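Local coordinates for myroilysin (Myroides sp. CSLB8, PDB 5ZJK), which is probably a zinc-dependent metalloendopeptidase of the astacin family, cleaving peptide bonds within proteins, at residues Gln116-Asn121 / Thr158-Tyr163; Ser6-Asn11 / Ala199-Arg204; Tyr163-Ile168 / Asn180-Gly185. All blocks are in the same frame, centred on the assembly; numbering follows the deposited sequence.

Contact 1. Residues Gln116-Asn121 / Thr158-Tyr163; sequences QHPLTN and TQYSAY
His117 lies with one ring face under the backbone of Tyr163. Tyr163 CA stands 4.0 Å from the centroid of the His117 ring and 5° off its normal, a CH-pi contact. With CG anti to the backbone N (chi1 -163°), the ring reaches 158-163, and its edge at NE2 comes 3.0 Å from Ser161 O. Pro118 CD covers the opposite face. Leu119 CD1 meets Tyr160 CE1 at 3.6 Å and Pro118 CG meets Tyr160 CD2 at 3.8 Å. Thr120 OG1 lies over a face of the Tyr163 ring, and Thr120 CB makes a CH-pi contact 4.2 Å from its centroid.

Behind these contacts is a type I turn from His117 to Thr120, closed by Thr120 N to His117 O. Leu119 N also donates to His117 ND1 (3.0 Å, 160°). A leucine in place of His117 would probably leave Leu119 N without this acceptor and the turn less firmly held against Tyr163.

Strand 2-4 packs alongside through Ala2. The 116-121 loop follows helix 94-107, and the His117 side chain is about 8 Å from that of zinc ligand His113. Because ND1 accepts, NE2 is likely to carry the proton, consistent with its weak hydrogen bond to Gly1 O.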
ATOM      1  N   GLN A 116       1.675  11.317  -0.100  1.00 16.94           N
ATOM      2  CA  GLN A 116       0.863  12.056   0.859  1.00 17.71           C
ATOM      3  C   GLN A 116       1.596  12.168   2.192  1.00 17.56           C
ATOM      4  O   GLN A 116       0.982  12.384   3.237  1.00 17.77           O
ATOM      5  CB  GLN A 116      -0.496  11.381   1.051  1.00 17.09           C
ATOM      6  CG  GLN A 116      -1.298  11.224  -0.231  1.00 17.35           C
ATOM      7  CD  GLN A 116      -2.697  10.695   0.016  1.00 22.24           C
ATOM      8  OE1 GLN A 116      -2.881   9.523   0.341  1.00 16.78           O
ATOM      9  NE2 GLN A 116      -3.692  11.562  -0.135  1.00 18.14           N
ATOM     10  N   HIS A 117       2.917  12.013   2.136  1.00 18.08           N
ATOM     11  CA  HIS A 117       3.787  12.094   3.306  1.00 18.75           C
ATOM     12  C   HIS A 117       3.601  13.419   4.046  1.00 18.12           C
ATOM     13  O   HIS A 117       3.423  14.461   3.420  1.00 18.80           O
ATOM     14  CB  HIS A 117       5.247  11.920   2.872  1.00 17.34           C
ATOM     15  CG  HIS A 117       6.183  11.584   3.990  1.00 18.60           C
ATOM     16  ND1 HIS A 117       6.790  12.545   4.768  1.00 18.53           N
ATOM     17  CD2 HIS A 117       6.624  10.391   4.454  1.00 16.35           C
ATOM     18  CE1 HIS A 117       7.561  11.959   5.667  1.00 17.49           C
ATOM     19  NE2 HIS A 117       7.478  10.652   5.497  1.00 16.85           N
ATOM     20  N   PRO A 118       3.629  13.382   5.388  1.00 18.72           N
ATOM     21  CA  PRO A 118       3.406  14.595   6.186  1.00 19.64           C
ATOM     22  C   PRO A 118       4.491  15.660   6.021  1.00 19.87           C
ATOM     23  O   PRO A 118       4.236  16.828   6.313  1.00 20.55           O
ATOM     24  CB  PRO A 118       3.385  14.067   7.626  1.00 20.23           C
ATOM     25  CG  PRO A 118       4.105  12.764   7.571  1.00 22.81           C
ATOM     26  CD  PRO A 118       3.772  12.187   6.235  1.00 18.44           C
ATOM     27  N   LEU A 119       5.674  15.269   5.562  1.00 21.44           N
ATOM     28  CA  LEU A 119       6.777  16.212   5.405  1.00 20.85           C
ATOM     29  C   LEU A 119       6.900  16.743   3.981  1.00 21.78           C
ATOM     30  O   LEU A 119       7.696  17.644   3.718  1.00 23.21           O
ATOM     31  CB  LEU A 119       8.102  15.562   5.817  1.00 20.19           C
ATOM     32  CG  LEU A 119       8.290  15.183   7.286  1.00 26.15           C
ATOM     33  CD1 LEU A 119       9.669  14.583   7.500  1.00 19.61           C
ATOM     34  CD2 LEU A 119       8.083  16.390   8.187  1.00 22.39           C
ATOM     35  N   THR A 120       6.114  16.190   3.064  1.00 20.73           N
ATOM     36  CA  THR A 120       6.273  16.511   1.650  1.00 21.69           C
ATOM     37  C   THR A 120       5.410  17.688   1.199  1.00 23.88           C
ATOM     38  O   THR A 120       4.433  18.054   1.854  1.00 23.85           O
ATOM     39  CB  THR A 120       5.948  15.293   0.757  1.00 20.56           C
ATOM     40  OG1 THR A 120       6.594  15.442  -0.514  1.00 30.79           O
ATOM     41  CG2 THR A 120       4.447  15.156   0.544  1.00 20.61           C
ATOM     42  N   ASN A 121       5.803  18.281   0.078  1.00 28.76           N
ATOM     43  CA  ASN A 121       5.027  19.319  -0.588  1.00 23.41           C
ATOM     44  C   ASN A 121       5.256  19.203  -2.090  1.00 22.63           C
ATOM     45  O   ASN A 121       5.845  20.085  -2.716  1.00 25.26           O
ATOM     46  CB  ASN A 121       5.410  20.709  -0.078  1.00 24.13           C
ATOM     47  CG  ASN A 121       4.517  21.804  -0.637  1.00 24.64           C
ATOM     48  OD1 ASN A 121       3.533  21.530  -1.324  1.00 24.55           O
ATOM     49  ND2 ASN A 121       4.855  23.052  -0.338  1.00 23.48           N
ATOM     50  N   THR A 158       0.825  10.791  12.564  1.00 21.15           N
ATOM     51  CA  THR A 158       1.679   9.807  11.911  1.00 19.96           C
ATOM     52  C   THR A 158       3.067   9.669  12.525  1.00 19.58           C
ATOM     53  O   THR A 158       3.636  10.628  13.046  1.00 22.85           O
ATOM     54  CB  THR A 158       1.860  10.129  10.414  1.00 19.93           C
ATOM     55  OG1 THR A 158       2.371  11.460  10.268  1.00 20.62           O
ATOM     56  CG2 THR A 158       0.536  10.012   9.676  1.00 20.13           C
ATOM     57  N   GLN A 159       3.593   8.450  12.461  1.00 18.46           N
ATOM     58  CA  GLN A 159       4.993   8.173  12.746  1.00 18.57           C
ATOM     59  C   GLN A 159       5.704   8.004  11.410  1.00 17.81           C
ATOM     60  O   GLN A 159       5.316   7.162  10.601  1.00 17.38           O
ATOM     61  CB  GLN A 159       5.137   6.921  13.610  1.00 18.45           C
ATOM     62  CG  GLN A 159       6.569   6.514  13.900  1.00 18.08           C
ATOM     63  CD  GLN A 159       6.651   5.199  14.648  1.00 16.57           C
ATOM     64  OE1 GLN A 159       5.693   4.427  14.671  1.00 19.46           O
ATOM     65  NE2 GLN A 159       7.796   4.938  15.264  1.00 16.12           N
ATOM     66  N   TYR A 160       6.736   8.805  11.170  1.00 21.81           N
ATOM     67  CA  TYR A 160       7.299   8.905   9.829  1.00 17.92           C
ATOM     68  C   TYR A 160       8.821   8.975   9.788  1.00 17.69           C
ATOM     69  O   TYR A 160       9.466   9.394  10.748  1.00 19.19           O
ATOM     70  CB  TYR A 160       6.724  10.135   9.124  1.00 18.08           C
ATOM     71  CG  TYR A 160       6.900  11.413   9.912  1.00 18.80           C
ATOM     72  CD1 TYR A 160       8.048  12.183   9.779  1.00 24.66           C
ATOM     73  CD2 TYR A 160       5.920  11.848  10.795  1.00 20.01           C
ATOM     74  CE1 TYR A 160       8.213  13.349  10.501  1.00 19.99           C
ATOM     75  CE2 TYR A 160       6.077  13.011  11.520  1.00 22.06           C
ATOM     76  CZ  TYR A 160       7.225  13.758  11.368  1.00 21.86           C
ATOM     77  OH  TYR A 160       7.386  14.918  12.088  1.00 28.51           O
ATOM     78  N   SER A 161       9.379   8.559   8.656  1.00 16.88           N
ATOM     79  CA  SER A 161      10.784   8.785   8.354  1.00 16.64           C
ATOM     80  C   SER A 161      10.889   9.985   7.428  1.00 16.35           C
ATOM     81  O   SER A 161       9.911  10.705   7.226  1.00 19.17           O
ATOM     82  CB  SER A 161      11.415   7.554   7.704  1.00 16.50           C
ATOM     83  OG  SER A 161      11.019   7.437   6.348  1.00 16.26           O
ATOM     84  N   ALA A 162      12.069  10.203   6.862  1.00 16.45           N
ATOM     85  CA  ALA A 162      12.228  11.229   5.843  1.00 16.38           C
ATOM     86  C   ALA A 162      11.470  10.807   4.589  1.00 16.19           C
ATOM     87  O   ALA A 162      11.323   9.615   4.322  1.00 16.01           O
ATOM     88  CB  ALA A 162      13.696  11.461   5.535  1.00 16.82           C
ATOM     89  N   TYR A 163      10.982  11.787   3.836  1.00 16.32           N
ATOM     90  CA  TYR A 163      10.255  11.528   2.596  1.00 16.56           C
ATOM     91  C   TYR A 163      11.105  10.712   1.623  1.00 16.82           C
ATOM     92  O   TYR A 163      12.210  11.114   1.261  1.00 16.41           O
ATOM     93  CB  TYR A 163       9.813  12.850   1.964  1.00 17.56           C
ATOM     94  CG  TYR A 163       9.327  12.743   0.537  1.00 17.20           C
ATOM     95  CD1 TYR A 163       8.211  11.983   0.214  1.00 16.96           C
ATOM     96  CD2 TYR A 163       9.974  13.423  -0.484  1.00 21.11           C
ATOM     97  CE1 TYR A 163       7.764  11.892  -1.092  1.00 16.92           C
ATOM     98  CE2 TYR A 163       9.535  13.341  -1.789  1.00 19.73           C
ATOM     99  CZ  TYR A 163       8.430  12.573  -2.089  1.00 17.17           C
ATOM    100  OH  TYR A 163       7.994  12.491  -3.391  1.00 17.19           O
TER

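Contact 2. Residues Ser6-Asn11 / Ala199-Arg204; sequences STKWPN and ATVYPR
This is a mixed polar and apolar contact between parts of the chain near its two ends. The loop between strands 2-4 and 14-20 meets the C-terminal end of helix 192-201, and Tyr202, the first residue past that helix, is the main link.

The Tyr202 ring reaches along the loop, and its hydroxyl accepts a hydrogen bond from Trp9 N (3.2 Å, 155°). The same hydroxyl is bonded to Leu109 O, so two partners grip it and fix the end of the ring. CG is anti to the carbonyl carbon (chi1 -57°), which turns the ring back towards the loop. Trp9 O and Asn11 OD1 both lie in the ring plane, at its edge. Val201 CG1 covers one face.

Asn11 slides past Tyr202 in the opposite direction. Its ND2 donates a hydrogen bond to Pro203 O. The 2.5 Å between Asn11 ND2 and Pro203 O is doubtfully short, so the finer geometry of this bond carries little weight.

Lys8 adds a third part to the contact. Its chain bends so that CD packs on Val201 CG1 at 3.6 Å. Lys8 NZ makes a weak hydrogen bond to Val201 O (3.4 Å), and a water bridges the same two atoms, with a weak link to NZ. The stronger partner of the ammonium group is Gln159 OE1.

Trp9 NE1 donates to Ala108 O. Trp9 and Tyr202 thus both bind the backbone just after zinc ligand His107. The contact fits the metzincin layout, in which a C-terminal helix packs near the active-site helix with its HExxH motif, here helix 94-107.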
ATOM      1  N   SER A   6      -2.512   5.482  14.981  1.00 15.48           N
ATOM      2  CA  SER A   6      -3.661   4.811  15.579  1.00 15.37           C
ATOM      3  C   SER A   6      -4.013   3.496  14.885  1.00 15.60           C
ATOM      4  O   SER A   6      -4.901   2.774  15.337  1.00 30.07           O
ATOM      5  CB  SER A   6      -4.874   5.741  15.572  1.00 15.93           C
ATOM      6  OG  SER A   6      -5.149   6.211  14.264  1.00 15.67           O
ATOM      7  N   THR A   7      -3.319   3.185  13.795  1.00 15.98           N
ATOM      8  CA  THR A   7      -3.595   1.959  13.052  1.00 14.04           C
ATOM      9  C   THR A   7      -2.531   0.891  13.283  1.00 13.08           C
ATOM     10  O   THR A   7      -2.624  -0.209  12.741  1.00 12.69           O
ATOM     11  CB  THR A   7      -3.698   2.226  11.538  1.00 13.91           C
ATOM     12  OG1 THR A   7      -2.421   2.630  11.028  1.00 19.73           O
ATOM     13  CG2 THR A   7      -4.725   3.309  11.253  1.00 14.79           C
ATOM     14  N   LYS A   8      -1.525   1.216  14.088  1.00 13.34           N
ATOM     15  CA  LYS A   8      -0.415   0.298  14.327  1.00 13.67           C
ATOM     16  C   LYS A   8      -0.849  -0.964  15.062  1.00 16.17           C
ATOM     17  O   LYS A   8      -1.642  -0.909  16.001  1.00 18.81           O
ATOM     18  CB  LYS A   8       0.696   0.988  15.122  1.00 13.26           C
ATOM     19  CG  LYS A   8       1.294   2.207  14.445  1.00 21.95           C
ATOM     20  CD  LYS A   8       2.798   2.278  14.669  1.00 14.57           C
ATOM     21  CE  LYS A   8       3.158   2.102  16.134  1.00 17.27           C
ATOM     22  NZ  LYS A   8       4.621   2.257  16.366  1.00 15.37           N
ATOM     23  N   TRP A   9      -0.322  -2.099  14.622  1.00 11.16           N
ATOM     24  CA  TRP A   9      -0.505  -3.356  15.332  1.00 12.50           C
ATOM     25  C   TRP A   9       0.410  -3.387  16.548  1.00 14.54           C
ATOM     26  O   TRP A   9       1.440  -2.713  16.564  1.00 17.76           O
ATOM     27  CB  TRP A   9      -0.208  -4.548  14.419  1.00 12.60           C
ATOM     28  CG  TRP A   9      -1.124  -4.659  13.244  1.00 13.50           C
ATOM     29  CD1 TRP A   9      -0.947  -4.107  12.009  1.00 11.81           C
ATOM     30  CD2 TRP A   9      -2.363  -5.375  13.191  1.00 13.14           C
ATOM     31  NE1 TRP A   9      -2.000  -4.432  11.191  1.00 12.27           N
ATOM     32  CE2 TRP A   9      -2.884  -5.209  11.893  1.00 14.21           C
ATOM     33  CE3 TRP A   9      -3.082  -6.138  14.114  1.00 12.68           C
ATOM     34  CZ2 TRP A   9      -4.090  -5.778  11.496  1.00 12.33           C
ATOM     35  CZ3 TRP A   9      -4.279  -6.701  13.718  1.00 12.90           C
ATOM     36  CH2 TRP A   9      -4.771  -6.520  12.422  1.00 13.01           C
ATOM     37  N   PRO A  10       0.031  -4.156  17.579  1.00 12.87           N
ATOM     38  CA  PRO A  10       0.955  -4.399  18.690  1.00 12.89           C
ATOM     39  C   PRO A  10       2.256  -4.995  18.168  1.00 12.26           C
ATOM     40  O   PRO A  10       2.214  -5.820  17.259  1.00 13.93           O
ATOM     41  CB  PRO A  10       0.195  -5.392  19.571  1.00 13.26           C
ATOM     42  CG  PRO A  10      -1.242  -5.128  19.272  1.00 12.71           C
ATOM     43  CD  PRO A  10      -1.291  -4.761  17.816  1.00 12.92           C
ATOM     44  N   ASN A  11       3.392  -4.574  18.712  1.00 13.56           N
ATOM     45  CA  ASN A  11       4.678  -5.032  18.201  1.00 13.82           C
ATOM     46  C   ASN A  11       4.881  -6.525  18.428  1.00 14.13           C
ATOM     47  O   ASN A  11       4.573  -7.049  19.498  1.00 13.51           O
ATOM     48  CB  ASN A  11       5.820  -4.244  18.844  1.00 14.74           C
ATOM     49  CG  ASN A  11       7.115  -4.358  18.064  1.00 16.22           C
ATOM     50  OD1 ASN A  11       7.108  -4.662  16.872  1.00 15.73           O
ATOM     51  ND2 ASN A  11       8.234  -4.114  18.734  1.00 16.42           N
ATOM     52  N   ALA A 199      11.329  -0.943  10.439  1.00 17.14           N
ATOM     53  CA  ALA A 199      12.037  -1.543  11.557  1.00 17.00           C
ATOM     54  C   ALA A 199      11.917  -0.664  12.795  1.00 18.42           C
ATOM     55  O   ALA A 199      11.835  -1.166  13.901  1.00 17.66           O
ATOM     56  CB  ALA A 199      13.496  -1.775  11.205  1.00 17.26           C
ATOM     57  N   THR A 200      11.908   0.652  12.608  1.00 17.40           N
ATOM     58  CA  THR A 200      11.757   1.562  13.739  1.00 18.20           C
ATOM     59  C   THR A 200      10.319   1.542  14.249  1.00 18.81           C
ATOM     60  O   THR A 200      10.072   1.690  15.445  1.00 17.74           O
ATOM     61  CB  THR A 200      12.146   3.005  13.370  1.00 19.58           C
ATOM     62  OG1 THR A 200      11.201   3.535  12.433  1.00 36.25           O
ATOM     63  CG2 THR A 200      13.538   3.044  12.764  1.00 18.79           C
ATOM     64  N   VAL A 201       9.378   1.352  13.329  1.00 18.37           N
ATOM     65  CA  VAL A 201       7.959   1.277  13.667  1.00 16.44           C
ATOM     66  C   VAL A 201       7.639  -0.003  14.432  1.00 15.94           C
ATOM     67  O   VAL A 201       7.009   0.036  15.488  1.00 17.56           O
ATOM     68  CB  VAL A 201       7.078   1.345  12.408  1.00 18.27           C
ATOM     69  CG1 VAL A 201       5.632   1.022  12.749  1.00 17.22           C
ATOM     70  CG2 VAL A 201       7.186   2.714  11.767  1.00 16.00           C
ATOM     71  N   TYR A 202       8.072  -1.136  13.889  1.00 16.84           N
ATOM     72  CA  TYR A 202       7.942  -2.417  14.578  1.00 17.52           C
ATOM     73  C   TYR A 202       9.315  -3.013  14.849  1.00 20.19           C
ATOM     74  O   TYR A 202       9.744  -3.923  14.151  1.00 17.99           O
ATOM     75  CB  TYR A 202       7.107  -3.402  13.758  1.00 15.39           C
ATOM     76  CG  TYR A 202       5.732  -2.899  13.414  1.00 15.40           C
ATOM     77  CD1 TYR A 202       4.754  -2.780  14.389  1.00 14.88           C
ATOM     78  CD2 TYR A 202       5.409  -2.545  12.112  1.00 14.73           C
ATOM     79  CE1 TYR A 202       3.497  -2.317  14.080  1.00 13.55           C
ATOM     80  CE2 TYR A 202       4.155  -2.085  11.793  1.00 14.91           C
ATOM     81  CZ  TYR A 202       3.203  -1.973  12.779  1.00 13.78           C
ATOM     82  OH  TYR A 202       1.953  -1.510  12.453  1.00 13.35           O
ATOM     83  N   PRO A 203      10.011  -2.499  15.870  1.00 17.61           N
ATOM     84  CA  PRO A 203      11.366  -2.937  16.220  1.00 20.53           C
ATOM     85  C   PRO A 203      11.427  -4.214  17.044  1.00 22.51           C
ATOM     86  O   PRO A 203      10.460  -4.594  17.701  1.00 27.34           O
ATOM     87  CB  PRO A 203      11.926  -1.744  17.003  1.00 23.69           C
ATOM     88  CG  PRO A 203      10.741  -0.960  17.470  1.00 22.30           C
ATOM     89  CD  PRO A 203       9.495  -1.505  16.821  1.00 27.08           C
ATOM     90  N   ARG A 204      12.577  -4.875  16.986  1.00 25.64           N
ATOM     91  CA  ARG A 204      12.761  -6.148  17.663  1.00 27.56           C
ATOM     92  C   ARG A 204      13.318  -5.960  19.070  1.00 32.56           C
ATOM     93  O   ARG A 204      13.729  -6.934  19.692  1.00 36.26           O
ATOM     94  CB  ARG A 204      13.691  -7.061  16.849  1.00 26.47           C
ATOM     95  CG  ARG A 204      13.280  -7.257  15.390  1.00 23.78           C
ATOM     96  CD  ARG A 204      13.994  -8.445  14.739  1.00 25.05           C
ATOM     97  NE  ARG A 204      13.817  -8.465  13.286  1.00 30.12           N
ATOM     98  CZ  ARG A 204      12.770  -8.999  12.664  1.00 29.81           C
ATOM     99  NH1 ARG A 204      11.794  -9.563  13.362  1.00 25.50           N
ATOM    100  NH2 ARG A 204      12.696  -8.967  11.339  1.00 19.92           N
TER
HETATM  101  O   HOH W   1       5.423  -0.690  17.734  1.00 18.84           O

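Contact 3. Residues Tyr163-Ile168 / Asn180-Gly185; sequences YDTQSI and NGFSVG
Tyr163 and Phe182 come from opposite directions, and the phenol oxygen meets the edge of the phenylalanine ring. Tyr163 OH is 3.5 Å from Phe182 CZ, near the plane of that ring. Phe182 gets there with CG anti to the backbone N (chi1 172°). The hydroxyl's polar partner lies elsewhere: it is hydrogen-bonded to His170 NE2. Thr165 CG2 sits at the same ring's edge, 4.3 Å from Phe182 CZ.

Val184 makes the remaining packing. One methyl, CG1, lies against Thr165 O, and the other, CG2, faces Tyr163 OH at 4.2 Å. Thr165 O finds its hydrogen bond with Asn187 ND2.

The polar contacts shape 163-168 from within. A type I turn runs from Asp164 to Ser167, with Ser167 N bonded to Asp164 O. Asp164 OD1 also accepts from Gln166 N (3.2 Å). This bond, to the backbone N two residues on, makes an Asx turn; the N-H comes from above the carboxylate plane.

Both segments belong to the long connection between strand 158-160 and helix 192-201. Residues 163-168 probably lead into the metzincin Met-turn. Ser167 OG and Ile168 N bond to Asp194 of helix 192-201. Ile168 O accepts from ND1 of His103, a zinc ligand on helix 94-107.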
ATOM      1  N   TYR A 163      10.982  11.787   3.836  1.00 16.32           N
ATOM      2  CA  TYR A 163      10.255  11.528   2.596  1.00 16.56           C
ATOM      3  C   TYR A 163      11.105  10.712   1.623  1.00 16.82           C
ATOM      4  O   TYR A 163      12.210  11.114   1.261  1.00 16.41           O
ATOM      5  CB  TYR A 163       9.813  12.850   1.964  1.00 17.56           C
ATOM      6  CG  TYR A 163       9.327  12.743   0.537  1.00 17.20           C
ATOM      7  CD1 TYR A 163       8.211  11.983   0.214  1.00 16.96           C
ATOM      8  CD2 TYR A 163       9.974  13.423  -0.484  1.00 21.11           C
ATOM      9  CE1 TYR A 163       7.764  11.892  -1.092  1.00 16.92           C
ATOM     10  CE2 TYR A 163       9.535  13.341  -1.789  1.00 19.73           C
ATOM     11  CZ  TYR A 163       8.430  12.573  -2.089  1.00 17.17           C
ATOM     12  OH  TYR A 163       7.994  12.491  -3.391  1.00 17.19           O
ATOM     13  N   ASP A 164      10.584   9.559   1.215  1.00 17.94           N
ATOM     14  CA  ASP A 164      11.342   8.603   0.412  1.00 16.25           C
ATOM     15  C   ASP A 164      10.711   8.376  -0.960  1.00 18.28           C
ATOM     16  O   ASP A 164       9.697   7.690  -1.080  1.00 18.23           O
ATOM     17  CB  ASP A 164      11.465   7.275   1.164  1.00 15.93           C
ATOM     18  CG  ASP A 164      12.222   6.221   0.379  1.00 15.64           C
ATOM     19  OD1 ASP A 164      13.071   6.592  -0.459  1.00 22.94           O
ATOM     20  OD2 ASP A 164      11.972   5.019   0.606  1.00 19.23           O
ATOM     21  N   THR A 165      11.329   8.940  -1.993  1.00 16.42           N
ATOM     22  CA  THR A 165      10.809   8.852  -3.355  1.00 17.63           C
ATOM     23  C   THR A 165      10.894   7.445  -3.942  1.00 16.70           C
ATOM     24  O   THR A 165      10.269   7.154  -4.961  1.00 18.22           O
ATOM     25  CB  THR A 165      11.555   9.812  -4.303  1.00 17.36           C
ATOM     26  OG1 THR A 165      12.960   9.531  -4.261  1.00 17.91           O
ATOM     27  CG2 THR A 165      11.324  11.254  -3.897  1.00 16.91           C
ATOM     28  N   GLN A 166      11.669   6.577  -3.303  1.00 17.56           N
ATOM     29  CA  GLN A 166      11.873   5.227  -3.814  1.00 18.12           C
ATOM     30  C   GLN A 166      11.054   4.198  -3.042  1.00 16.42           C
ATOM     31  O   GLN A 166      11.155   2.999  -3.295  1.00 16.78           O
ATOM     32  CB  GLN A 166      13.357   4.862  -3.763  1.00 20.76           C
ATOM     33  CG  GLN A 166      14.230   5.718  -4.662  1.00 24.07           C
ATOM     34  CD  GLN A 166      15.708   5.452  -4.463  1.00 29.32           C
ATOM     35  OE1 GLN A 166      16.108   4.346  -4.102  1.00 41.84           O
ATOM     36  NE2 GLN A 166      16.529   6.470  -4.695  1.00 47.35           N
ATOM     37  N   SER A 167      10.240   4.674  -2.108  1.00 16.59           N
ATOM     38  CA  SER A 167       9.441   3.793  -1.265  1.00 16.69           C
ATOM     39  C   SER A 167       8.427   2.992  -2.075  1.00 15.86           C
ATOM     40  O   SER A 167       7.940   3.449  -3.109  1.00 25.61           O
ATOM     41  CB  SER A 167       8.720   4.599  -0.183  1.00 15.28           C
ATOM     42  OG  SER A 167       7.950   3.754   0.653  1.00 15.39           O
ATOM     43  N   ILE A 168       8.112   1.797  -1.586  1.00 16.33           N
ATOM     44  CA  ILE A 168       7.134   0.924  -2.224  1.00 15.06           C
ATOM     45  C   ILE A 168       5.733   1.535  -2.157  1.00 16.25           C
ATOM     46  O   ILE A 168       4.832   1.137  -2.894  1.00 19.49           O
ATOM     47  CB  ILE A 168       7.132  -0.478  -1.564  1.00 14.64           C
ATOM     48  CG1 ILE A 168       6.373  -1.496  -2.421  1.00 14.62           C
ATOM     49  CG2 ILE A 168       6.569  -0.411  -0.151  1.00 14.79           C
ATOM     50  CD1 ILE A 168       7.095  -1.892  -3.684  1.00 16.14           C
ATOM     51  N   ASN A 180       7.789  21.190 -12.032  1.00 28.10           N
ATOM     52  CA  ASN A 180       9.160  21.318 -11.562  1.00 27.09           C
ATOM     53  C   ASN A 180      10.178  20.531 -12.377  1.00 26.10           C
ATOM     54  O   ASN A 180      11.377  20.801 -12.311  1.00 34.17           O
ATOM     55  CB  ASN A 180       9.229  20.875 -10.100  1.00 28.52           C
ATOM     56  CG  ASN A 180      10.379  21.504  -9.354  1.00 31.35           C
ATOM     57  OD1 ASN A 180      10.793  22.622  -9.657  1.00 56.05           O
ATOM     58  ND2 ASN A 180      10.903  20.789  -8.366  1.00 40.13           N
ATOM     59  N   GLY A 181       9.700  19.556 -13.140  1.00 24.41           N
ATOM     60  CA  GLY A 181      10.581  18.597 -13.777  1.00 23.68           C
ATOM     61  C   GLY A 181      10.745  17.418 -12.841  1.00 22.57           C
ATOM     62  O   GLY A 181      11.329  16.394 -13.192  1.00 22.50           O
ATOM     63  N   PHE A 182      10.217  17.584 -11.631  1.00 25.53           N
ATOM     64  CA  PHE A 182      10.228  16.543 -10.616  1.00 21.77           C
ATOM     65  C   PHE A 182       9.423  15.339 -11.079  1.00 20.64           C
ATOM     66  O   PHE A 182       8.355  15.486 -11.672  1.00 29.53           O
ATOM     67  CB  PHE A 182       9.668  17.082  -9.296  1.00 22.13           C
ATOM     68  CG  PHE A 182       9.458  16.027  -8.246  1.00 20.93           C
ATOM     69  CD1 PHE A 182      10.523  15.547  -7.505  1.00 20.14           C
ATOM     70  CD2 PHE A 182       8.192  15.523  -7.995  1.00 20.57           C
ATOM     71  CE1 PHE A 182      10.332  14.578  -6.538  1.00 21.45           C
ATOM     72  CE2 PHE A 182       7.995  14.554  -7.030  1.00 20.35           C
ATOM     73  CZ  PHE A 182       9.066  14.083  -6.300  1.00 19.63           C
ATOM     74  N   SER A 183       9.943  14.148 -10.808  1.00 20.57           N
ATOM     75  CA  SER A 183       9.268  12.921 -11.202  1.00 20.25           C
ATOM     76  C   SER A 183       9.671  11.756 -10.312  1.00 19.65           C
ATOM     77  O   SER A 183      10.803  11.686  -9.837  1.00 25.14           O
ATOM     78  CB  SER A 183       9.571  12.588 -12.665  1.00 19.76           C
ATOM     79  OG  SER A 183      10.832  11.956 -12.792  1.00 19.75           O
ATOM     80  N   VAL A 184       8.733  10.845 -10.089  1.00 19.74           N
ATOM     81  CA  VAL A 184       9.009   9.630  -9.337  1.00 19.74           C
ATOM     82  C   VAL A 184       8.774   8.414 -10.226  1.00 20.69           C
ATOM     83  O   VAL A 184       7.702   8.258 -10.809  1.00 20.63           O
ATOM     84  CB  VAL A 184       8.135   9.529  -8.074  1.00 19.39           C
ATOM     85  CG1 VAL A 184       8.336   8.183  -7.395  1.00 20.56           C
ATOM     86  CG2 VAL A 184       8.455  10.666  -7.119  1.00 18.82           C
ATOM     87  N   GLY A 185       9.785   7.559 -10.329  1.00 21.03           N
ATOM     88  CA  GLY A 185       9.712   6.393 -11.188  1.00 22.30           C
ATOM     89  C   GLY A 185       8.861   5.273 -10.624  1.00 22.35           C
ATOM     90  O   GLY A 185       8.041   5.486  -9.731  1.00 28.58           O
TER

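All three contacts belong to one astacin-like chain. Contact 2 pairs parts near its two ends, and contacts 1 and 3 are nested inside the loop it closes. Contact 1 closes before contact 3 opens. Contacts 1 and 3 have centres about 13 Å apart and share Tyr163, so one ring serves two loops. Contacts 1 and 2 have centres about 17 Å apart and meet where Gln159 OE1 probably accepts from Lys8 NZ, at 3.0 Å. Contacts 2 and 3 do not touch; their centres are about 25 Å apart. Contact 1 joins the 116-121 loop to 158-163, contact 2 the N-terminal loop to the end of helix 192-201, and contact 3 two parts of the connection between strand 158-160 and that helix.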